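Local atomic coordinates of MJ fibrillarin homologue (Methanocaldococcus jannaschii, PDB entry 1FBN), a protein that probably methylates ribose 2'-hydroxyls of rRNA and tRNA with S-adenosyl-L-methionine as methyl donor, at sites chosen by a guide RNA in box C/D ribonucleoprotein particles. Residues L67-I72 against K206-V211; P154-I159 against R181-T186; K35-K40 against R50-N55. All coordinates share one frame; numbering follows the deposited sequence.

Starting from the N terminus, the chain first builds a small antiparallel sheet, and contact 3 closes a short loop there: 35-40, leading into edge strand 41-44, meets 50-55 at the end of strand 47-51. The chain then passes helix 58-64 and opens contact 1, whose second segment, 206-211, comes 134 residues later on an outermost strand of the large mixed sheet. Contact 1 thus encloses five of the seven strands of that sheet and ties the linker before strand 77-81 to the edge formed by strand 205-212. Contact 2, 154-159 with 181-186, is nested inside this loop and joins the start of helix 156-167 to the loop after strand 172-179. Contact 3 is in series with both, and no two contacts touch.

Contact 1 of 3, residues L67-I72 against K206-V211; sequences LKVMPI and KIVDEV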
loop_
_atom_site.group_PDB
_atom_site.type_symbol
_atom_site.label_atom_id
_atom_site.label_comp_id
_atom_site.label_asym_id
_atom_site.label_seq_id
_atom_site.Cartn_x
_atom_site.Cartn_y
_atom_site.Cartn_z
ATOM N N LEU A 67 -1.782 -9.066 8.757
ATOM C CA LEU A 67 -0.438 -8.719 8.294
ATOM C C LEU A 67 0.447 -8.507 9.524
ATOM O O LEU A 67 0.061 -7.788 10.450
ATOM C CB LEU A 67 -0.478 -7.426 7.473
ATOM C CG LEU A 67 0.844 -6.942 6.878
ATOM C CD1 LEU A 67 1.280 -7.885 5.775
ATOM C CD2 LEU A 67 0.698 -5.541 6.327
ATOM N N LYS A 68 1.613 -9.156 9.545
ATOM C CA LYS A 68 2.550 -9.035 10.670
ATOM C C LYS A 68 3.782 -8.193 10.335
ATOM O O LYS A 68 4.409 -7.615 11.228
ATOM C CB LYS A 68 2.993 -10.419 11.165
ATOM C CG LYS A 68 1.855 -11.325 11.611
ATOM C CD LYS A 68 1.052 -10.708 12.740
ATOM C CE LYS A 68 -0.163 -11.555 13.048
ATOM N NZ LYS A 68 -1.061 -10.888 14.019
ATOM N N VAL A 69 4.139 -8.146 9.056
ATOM C CA VAL A 69 5.293 -7.374 8.606
ATOM C C VAL A 69 4.823 -6.122 7.865
ATOM O O VAL A 69 4.322 -6.207 6.743
ATOM C CB VAL A 69 6.203 -8.204 7.655
ATOM C CG1 VAL A 69 7.472 -7.427 7.321
ATOM C CG2 VAL A 69 6.546 -9.546 8.282
HETATM N N MSE A 70 4.934 -4.971 8.521
HETATM C CA MSE A 70 4.552 -3.694 7.918
HETATM C C MSE A 70 5.800 -2.817 7.937
HETATM O O MSE A 70 6.119 -2.187 8.948
HETATM C CB MSE A 70 3.401 -3.041 8.693
HETATM C CG MSE A 70 3.039 -1.639 8.210
HETATM SE SE MSE A 70 2.699 -1.551 6.447
HETATM C CE MSE A 70 1.717 -0.064 6.406
ATOM N N PRO A 71 6.545 -2.801 6.818
ATOM C CA PRO A 71 7.782 -2.035 6.636
ATOM C C PRO A 71 7.670 -0.514 6.474
ATOM O O PRO A 71 8.663 0.194 6.625
ATOM C CB PRO A 71 8.399 -2.694 5.408
ATOM C CG PRO A 71 7.200 -3.051 4.596
ATOM C CD PRO A 71 6.262 -3.625 5.627
ATOM N N ILE A 72 6.480 -0.012 6.160
ATOM C CA ILE A 72 6.295 1.425 5.989
ATOM C C ILE A 72 6.354 2.125 7.343
ATOM O O ILE A 72 5.501 1.911 8.199
ATOM C CB ILE A 72 4.957 1.744 5.276
ATOM C CG1 ILE A 72 4.965 1.133 3.869
ATOM C CG2 ILE A 72 4.731 3.260 5.211
ATOM C CD1 ILE A 72 3.661 1.279 3.111
ATOM N N LYS A 206 12.649 -12.366 -0.791
ATOM C CA LYS A 206 12.522 -13.425 0.206
ATOM C C LYS A 206 11.162 -13.101 0.815
ATOM O O LYS A 206 10.993 -12.054 1.440
ATOM C CB LYS A 206 13.625 -13.340 1.267
ATOM C CG LYS A 206 13.521 -14.417 2.349
ATOM C CD LYS A 206 14.700 -14.367 3.320
ATOM C CE LYS A 206 14.483 -15.261 4.539
ATOM N NZ LYS A 206 14.484 -16.717 4.198
ATOM N N ILE A 207 10.179 -13.960 0.564
ATOM C CA ILE A 207 8.822 -13.735 1.061
ATOM C C ILE A 207 8.716 -13.886 2.578
ATOM O O ILE A 207 8.952 -14.971 3.120
ATOM C CB ILE A 207 7.805 -14.663 0.353
ATOM C CG1 ILE A 207 7.904 -14.495 -1.174
ATOM C CG2 ILE A 207 6.390 -14.376 0.853
ATOM C CD1 ILE A 207 7.653 -13.079 -1.693
ATOM N N VAL A 208 8.361 -12.789 3.251
ATOM C CA VAL A 208 8.243 -12.768 4.709
ATOM C C VAL A 208 6.819 -12.685 5.253
ATOM O O VAL A 208 6.608 -12.835 6.455
ATOM C CB VAL A 208 9.115 -11.644 5.352
ATOM C CG1 VAL A 208 10.593 -11.910 5.074
ATOM C CG2 VAL A 208 8.707 -10.270 4.834
ATOM N N ASP A 209 5.851 -12.428 4.376
ATOM C CA ASP A 209 4.447 -12.363 4.780
ATOM C C ASP A 209 3.555 -12.627 3.576
ATOM O O ASP A 209 3.935 -12.372 2.427
ATOM C CB ASP A 209 4.103 -11.009 5.415
ATOM C CG ASP A 209 2.999 -11.113 6.473
ATOM O OD1 ASP A 209 2.160 -12.036 6.400
ATOM O OD2 ASP A 209 2.968 -10.269 7.390
ATOM N N GLU A 210 2.376 -13.170 3.853
ATOM C CA GLU A 210 1.400 -13.506 2.826
ATOM C C GLU A 210 0.033 -13.466 3.501
ATOM O O GLU A 210 -0.228 -14.227 4.436
ATOM C CB GLU A 210 1.693 -14.900 2.274
ATOM C CG GLU A 210 0.865 -15.289 1.066
ATOM C CD GLU A 210 1.191 -16.683 0.546
ATOM O OE1 GLU A 210 2.379 -17.078 0.572
ATOM O OE2 GLU A 210 0.253 -17.379 0.100
ATOM N N VAL A 211 -0.828 -12.563 3.034
ATOM C CA VAL A 211 -2.153 -12.390 3.620
ATOM C C VAL A 211 -3.308 -12.495 2.629
ATOM O O VAL A 211 -3.384 -11.744 1.651
ATOM C CB VAL A 211 -2.272 -11.009 4.340
ATOM C CG1 VAL A 211 -3.591 -10.905 5.090
ATOM C CG2 VAL A 211 -1.111 -10.791 5.293
#
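Asp-209 reaches across to the loop with one carboxylate oxygen, OD2, which accepts two consecutive backbone N-H groups. The bond from Lys-68 N, 2.8 Å long, uses the syn lone pair of OD2, whereas Val-69 N, at 2.9 Å, arrives nearly along the C-O axis. A carboxylate suits this place, since one of its oxygens can accept from both amides of the irregular loop. The other oxygen, OD1, takes a weak bond from Glu-210 N (128° at the hydrogen), which may help set the carboxylate's rotation. Apolar branches pack beside this polar grip. Leu-67 lays its CD1 methyl 3.3 Å from Asp-209 OD2 and 3.8 Å from Val-211 CG2; its CG lies anti to the backbone N (chi1 -178°), which swings the branch toward the strand. Val-69 CG1 meets Val-208 CG2 at 4.0 Å, the two valines crossing nearly perpendicularly. An alanine in place of Asp-209 would leave both amides without this acceptor and is likely to let the loop drift from the strand. Val-208 and Asp-209 form a classic beta bulge opposite Val-224 of strand 220-227. Strand 205-212 edges the mixed sheet, while Leu-67 and Val-69 also rest on Met-175 and Tyr-173 of strand 172-179.

Contact 2 of 3, residues P154-I159 against R181-T186; sequences PNQAEI and RSIDVT
Pro-154 and Gln-156 meet Ser-182 and Ile-183 where two loops of the Rossmann-like methyltransferase fold come together, one leading into helix 156-167 and the other joining strand 172-179 to helix 189-203. The tight part surrounds the amide of Gln-156. Its NE2 lies 3.0 Å from Ser-182 OG and 3.6 Å from Ile-183 CD1, so the same nitrogen has a polar and an apolar neighbour. A chi1 of 61° tucks CG over the backbone, and from there the extended chain carries the amide across Ile-183 at a steep angle. Both polar ends are secured nearby: NE2 donates to Gln-153 O, and Ser-182 OG is hydrogen-bonded to Lys-179 O. A long amide suits this buried place, since its methylenes can pack while its NH2 group reaches the backbone oxygen of Gln-153; Ile-183, touching Ile-178 and Gln-196 as well, supplies bulk without polar demand. Gln-153, next in sequence to Pro-154, is predicted to bind S-adenosyl-L-methionine, so the contact borders the probable cofactor site.

The other side faces solvent. The exposed Pro-154 ring lies against the backbone of Ser-182, with CG 3.4 Å from Ser-182 O; proline has no N-H to offer, and this is van der Waals contact. Farther out, Asp-184 OD1 accepts from Thr-186 N at 2.8 Å in an Asx turn and also from Lys-187 N, while Lys-187 O takes a bond from Arg-181 NH2. Arg-181 also grips Asp-184 O side-on, the oxygen 1° from the guanidinium plane: NE (2.8 Å) lies in the carbonyl plane on a lone pair, NH2 (2.7 Å) comes from above that plane.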
loop_
_atom_site.group_PDB
_atom_site.type_symbol
_atom_site.label_atom_id
_atom_site.label_comp_id
_atom_site.label_asym_id
_atom_site.label_seq_id
_atom_site.Cartn_x
_atom_site.Cartn_y
_atom_site.Cartn_z
ATOM N N PRO A 154 -1.093 -9.198 -15.876
ATOM C CA PRO A 154 -0.357 -10.461 -15.972
ATOM C C PRO A 154 1.128 -10.310 -15.659
ATOM O O PRO A 154 1.766 -11.255 -15.202
ATOM C CB PRO A 154 -0.556 -10.858 -17.436
ATOM C CG PRO A 154 -1.866 -10.243 -17.788
ATOM C CD PRO A 154 -1.752 -8.887 -17.155
ATOM N N ASN A 155 1.673 -9.123 -15.915
ATOM C CA ASN A 155 3.089 -8.848 -15.680
ATOM C C ASN A 155 3.383 -8.069 -14.390
ATOM O O ASN A 155 4.482 -7.536 -14.221
ATOM C CB ASN A 155 3.678 -8.096 -16.885
ATOM C CG ASN A 155 3.053 -6.713 -17.088
ATOM O OD1 ASN A 155 1.966 -6.425 -16.588
ATOM N ND2 ASN A 155 3.749 -5.854 -17.828
ATOM N N GLN A 156 2.419 -8.021 -13.472
ATOM C CA GLN A 156 2.599 -7.288 -12.220
ATOM C C GLN A 156 3.835 -7.703 -11.422
ATOM O O GLN A 156 4.516 -6.851 -10.854
ATOM C CB GLN A 156 1.338 -7.365 -11.359
ATOM C CG GLN A 156 0.936 -8.759 -10.934
ATOM C CD GLN A 156 -0.421 -8.773 -10.272
ATOM O OE1 GLN A 156 -0.563 -8.367 -9.121
ATOM N NE2 GLN A 156 -1.433 -9.218 -11.004
ATOM N N ALA A 157 4.152 -8.997 -11.410
ATOM C CA ALA A 157 5.326 -9.471 -10.678
ATOM C C ALA A 157 6.630 -8.947 -11.287
ATOM O O ALA A 157 7.470 -8.406 -10.568
ATOM C CB ALA A 157 5.345 -11.001 -10.596
ATOM N N GLU A 158 6.787 -9.075 -12.606
ATOM C CA GLU A 158 8.007 -8.598 -13.256
ATOM C C GLU A 158 8.132 -7.084 -13.103
ATOM O O GLU A 158 9.242 -6.559 -13.050
ATOM C CB GLU A 158 8.070 -9.003 -14.737
ATOM C CG GLU A 158 7.152 -8.212 -15.658
ATOM C CD GLU A 158 7.590 -8.251 -17.116
ATOM O OE1 GLU A 158 8.411 -7.391 -17.511
ATOM O OE2 GLU A 158 7.109 -9.130 -17.868
ATOM N N ILE A 159 6.998 -6.391 -13.012
ATOM C CA ILE A 159 7.012 -4.941 -12.831
ATOM C C ILE A 159 7.613 -4.601 -11.465
ATOM O O ILE A 159 8.407 -3.669 -11.357
ATOM C CB ILE A 159 5.596 -4.302 -12.958
ATOM C CG1 ILE A 159 5.134 -4.298 -14.418
ATOM C CG2 ILE A 159 5.609 -2.864 -12.431
ATOM C CD1 ILE A 159 3.735 -3.740 -14.606
ATOM N N ARG A 181 -6.965 -13.761 -10.738
ATOM C CA ARG A 181 -7.664 -13.752 -12.018
ATOM C C ARG A 181 -7.133 -12.752 -13.048
ATOM O O ARG A 181 -7.474 -12.846 -14.228
ATOM C CB ARG A 181 -9.161 -13.547 -11.800
ATOM C CG ARG A 181 -9.859 -14.685 -11.062
ATOM C CD ARG A 181 -10.269 -15.820 -11.986
ATOM N NE ARG A 181 -9.132 -16.625 -12.409
ATOM C CZ ARG A 181 -8.979 -17.918 -12.129
ATOM N NH1 ARG A 181 -9.894 -18.573 -11.423
ATOM N NH2 ARG A 181 -7.896 -18.553 -12.543
ATOM N N SER A 182 -6.315 -11.794 -12.615
ATOM C CA SER A 182 -5.744 -10.817 -13.547
ATOM C C SER A 182 -4.525 -11.413 -14.259
ATOM O O SER A 182 -4.020 -10.848 -15.229
ATOM C CB SER A 182 -5.353 -9.518 -12.827
ATOM O OG SER A 182 -4.204 -9.683 -12.013
ATOM N N ILE A 183 -4.069 -12.563 -13.766
ATOM C CA ILE A 183 -2.920 -13.271 -14.319
ATOM C C ILE A 183 -3.353 -14.475 -15.155
ATOM O O ILE A 183 -2.809 -14.724 -16.234
ATOM C CB ILE A 183 -1.982 -13.724 -13.180
ATOM C CG1 ILE A 183 -1.355 -12.488 -12.530
ATOM C CG2 ILE A 183 -0.913 -14.687 -13.694
ATOM C CD1 ILE A 183 -0.773 -12.742 -11.185
ATOM N N ASP A 184 -4.366 -15.190 -14.676
ATOM C CA ASP A 184 -4.864 -16.373 -15.366
ATOM C C ASP A 184 -6.340 -16.575 -15.016
ATOM O O ASP A 184 -6.724 -16.469 -13.854
ATOM C CB ASP A 184 -4.040 -17.587 -14.925
ATOM C CG ASP A 184 -4.146 -18.751 -15.880
ATOM O OD1 ASP A 184 -5.219 -19.383 -15.947
ATOM O OD2 ASP A 184 -3.139 -19.054 -16.550
ATOM N N VAL A 185 -7.162 -16.854 -16.028
ATOM C CA VAL A 185 -8.598 -17.065 -15.821
ATOM C C VAL A 185 -9.019 -18.539 -15.777
ATOM O O VAL A 185 -10.196 -18.846 -15.570
ATOM C CB VAL A 185 -9.441 -16.348 -16.910
ATOM C CG1 VAL A 185 -9.219 -14.846 -16.847
ATOM C CG2 VAL A 185 -9.096 -16.884 -18.294
ATOM N N THR A 186 -8.061 -19.445 -15.940
ATOM C CA THR A 186 -8.359 -20.873 -15.940
ATOM C C THR A 186 -7.775 -21.619 -14.745
ATOM O O THR A 186 -8.477 -22.392 -14.092
ATOM C CB THR A 186 -7.844 -21.547 -17.234
ATOM O OG1 THR A 186 -8.290 -20.802 -18.376
ATOM C CG2 THR A 186 -8.365 -22.979 -17.334
#

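Contact 3 of 3, residues K35-K40 against R50-N55; sequences KVYDEK and RIWNPN
Glu-39 OE2 is gripped from opposite faces of its carboxylate plane: Val-36 N donates from one at 2.7 Å, and Arg-50 NH1 from the other at 3.0 Å. The second bond is also a salt bridge, with OE2 at the guanidinium edge although the two groups' planes stand 66° apart. Glu-39 folds back to reach both donors, bent at chi2 and with an off-staggered chi1 of 3° that the two bonds probably help to hold. Its other oxygen, OE1, is buried with no partner in the model. The long arginine fits here because its charged end can reach past the glutamate while Val-36 CG2 packs 3.5 Å from NH1. Beside this pair, Ile-51 N donates to Lys-40 O at 2.9 Å, and a water bridges Lys-40 N and Ile-51 O. The Tyr-37 ring is turned 87° from the guanidinium plane and brings CE1 obliquely to 3.9 Å from Arg-50 NH1; within the same segment, Glu-39 CG lies 3.2 Å above one ring face, toward the rim. Arg-50 NH2 binds Asp-94 and Ser-90 of helix 87-95, Tyr-37 touches Thr-87, a predicted cofactor-binding residue, and Trp-52 stacks on His-91, so the small antiparallel sheet is fastened to that helix.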
loop_
_atom_site.group_PDB
_atom_site.type_symbol
_atom_site.label_atom_id
_atom_site.label_comp_id
_atom_site.label_asym_id
_atom_site.label_seq_id
_atom_site.Cartn_x
_atom_site.Cartn_y
_atom_site.Cartn_z
ATOM N N LYS A 35 -11.756 15.145 4.626
ATOM C CA LYS A 35 -12.089 13.747 4.422
ATOM C C LYS A 35 -11.747 13.460 2.962
ATOM O O LYS A 35 -12.225 14.147 2.054
ATOM C CB LYS A 35 -13.570 13.476 4.690
ATOM C CG LYS A 35 -13.932 13.465 6.163
ATOM C CD LYS A 35 -15.341 12.948 6.381
ATOM C CE LYS A 35 -15.697 12.923 7.860
ATOM N NZ LYS A 35 -17.037 12.316 8.082
ATOM N N VAL A 36 -10.857 12.497 2.751
ATOM C CA VAL A 36 -10.430 12.120 1.409
ATOM C C VAL A 36 -11.525 11.364 0.661
ATOM O O VAL A 36 -11.839 11.694 -0.484
ATOM C CB VAL A 36 -9.141 11.258 1.459
ATOM C CG1 VAL A 36 -8.743 10.801 0.059
ATOM C CG2 VAL A 36 -8.012 12.049 2.094
ATOM N N TYR A 37 -12.124 10.378 1.326
ATOM C CA TYR A 37 -13.170 9.555 0.718
ATOM C C TYR A 37 -14.369 9.300 1.636
ATOM O O TYR A 37 -14.939 8.205 1.650
ATOM C CB TYR A 37 -12.570 8.224 0.235
ATOM C CG TYR A 37 -11.953 7.361 1.324
ATOM C CD1 TYR A 37 -10.708 7.673 1.878
ATOM C CD2 TYR A 37 -12.608 6.213 1.779
ATOM C CE1 TYR A 37 -10.130 6.856 2.860
ATOM C CE2 TYR A 37 -12.043 5.392 2.755
ATOM C CZ TYR A 37 -10.807 5.716 3.291
ATOM O OH TYR A 37 -10.260 4.892 4.249
ATOM N N ASP A 38 -14.752 10.331 2.384
ATOM C CA ASP A 38 -15.876 10.271 3.318
ATOM C C ASP A 38 -15.699 9.184 4.389
ATOM O O ASP A 38 -16.650 8.507 4.783
ATOM C CB ASP A 38 -17.203 10.102 2.559
ATOM C CG ASP A 38 -18.406 10.607 3.352
ATOM O OD1 ASP A 38 -18.439 11.813 3.692
ATOM O OD2 ASP A 38 -19.318 9.797 3.630
ATOM N N GLU A 39 -14.464 9.028 4.853
ATOM C CA GLU A 39 -14.143 8.054 5.893
ATOM C C GLU A 39 -14.579 8.614 7.241
ATOM O O GLU A 39 -14.745 9.825 7.383
ATOM C CB GLU A 39 -12.634 7.781 5.926
ATOM C CG GLU A 39 -11.802 8.610 4.939
ATOM C CD GLU A 39 -11.433 9.992 5.439
ATOM O OE1 GLU A 39 -11.899 10.388 6.523
ATOM O OE2 GLU A 39 -10.655 10.680 4.751
ATOM N N LYS A 40 -14.787 7.742 8.220
ATOM C CA LYS A 40 -15.180 8.199 9.550
ATOM C C LYS A 40 -13.955 8.748 10.284
ATOM O O LYS A 40 -12.836 8.285 10.061
ATOM C CB LYS A 40 -15.858 7.070 10.338
ATOM C CG LYS A 40 -17.228 6.681 9.778
ATOM C CD LYS A 40 -18.193 7.872 9.823
ATOM C CE LYS A 40 -19.406 7.673 8.925
ATOM N NZ LYS A 40 -20.198 6.470 9.292
ATOM N N ARG A 50 -8.210 8.986 11.066
ATOM C CA ARG A 50 -9.040 8.594 9.933
ATOM C C ARG A 50 -9.239 7.089 9.887
ATOM O O ARG A 50 -8.275 6.339 9.730
ATOM C CB ARG A 50 -8.413 9.055 8.615
ATOM C CG ARG A 50 -8.234 10.550 8.482
ATOM C CD ARG A 50 -8.090 10.930 7.021
ATOM N NE ARG A 50 -6.887 10.359 6.441
ATOM C CZ ARG A 50 -6.825 9.723 5.274
ATOM N NH1 ARG A 50 -7.904 9.557 4.520
ATOM N NH2 ARG A 50 -5.661 9.252 4.861
ATOM N N ILE A 51 -10.488 6.653 10.020
ATOM C CA ILE A 51 -10.812 5.231 9.975
ATOM C C ILE A 51 -10.442 4.701 8.592
ATOM O O ILE A 51 -10.950 5.169 7.575
ATOM C CB ILE A 51 -12.311 4.984 10.276
ATOM C CG1 ILE A 51 -12.641 5.434 11.706
ATOM C CG2 ILE A 51 -12.672 3.520 10.070
ATOM C CD1 ILE A 51 -11.806 4.779 12.795
ATOM N N TRP A 52 -9.513 3.750 8.584
ATOM C CA TRP A 52 -8.983 3.125 7.371
ATOM C C TRP A 52 -9.846 1.931 6.945
ATOM O O TRP A 52 -9.651 0.811 7.416
ATOM C CB TRP A 52 -7.548 2.685 7.672
ATOM C CG TRP A 52 -6.654 2.445 6.496
ATOM C CD1 TRP A 52 -6.993 2.461 5.169
ATOM C CD2 TRP A 52 -5.259 2.128 6.552
ATOM N NE1 TRP A 52 -5.889 2.166 4.398
ATOM C CE2 TRP A 52 -4.813 1.958 5.222
ATOM C CE3 TRP A 52 -4.343 1.968 7.602
ATOM C CZ2 TRP A 52 -3.486 1.635 4.913
ATOM C CZ3 TRP A 52 -3.021 1.647 7.294
ATOM C CH2 TRP A 52 -2.607 1.484 5.958
ATOM N N ASN A 53 -10.773 2.180 6.027
ATOM C CA ASN A 53 -11.709 1.164 5.538
ATOM C C ASN A 53 -11.084 0.037 4.694
ATOM O O ASN A 53 -10.607 0.276 3.583
ATOM C CB ASN A 53 -12.830 1.860 4.748
ATOM C CG ASN A 53 -14.038 0.961 4.497
ATOM O OD1 ASN A 53 -13.970 -0.262 4.615
ATOM N ND2 ASN A 53 -15.158 1.580 4.143
ATOM N N PRO A 54 -11.107 -1.211 5.205
ATOM C CA PRO A 54 -10.554 -2.380 4.508
ATOM C C PRO A 54 -11.318 -2.740 3.234
ATOM O O PRO A 54 -10.799 -3.441 2.371
ATOM C CB PRO A 54 -10.662 -3.486 5.559
ATOM C CG PRO A 54 -11.840 -3.068 6.378
ATOM C CD PRO A 54 -11.602 -1.593 6.539
ATOM N N ASN A 55 -12.561 -2.277 3.133
ATOM C CA ASN A 55 -13.386 -2.529 1.954
ATOM C C ASN A 55 -12.991 -1.580 0.822
ATOM O O ASN A 55 -13.354 -1.793 -0.335
ATOM C CB ASN A 55 -14.867 -2.325 2.282
ATOM C CG ASN A 55 -15.386 -3.327 3.286
ATOM O OD1 ASN A 55 -15.569 -4.500 2.967
ATOM N ND2 ASN A 55 -15.635 -2.867 4.509
HETATM O O HOH W 1 -13.920 4.911 7.114
#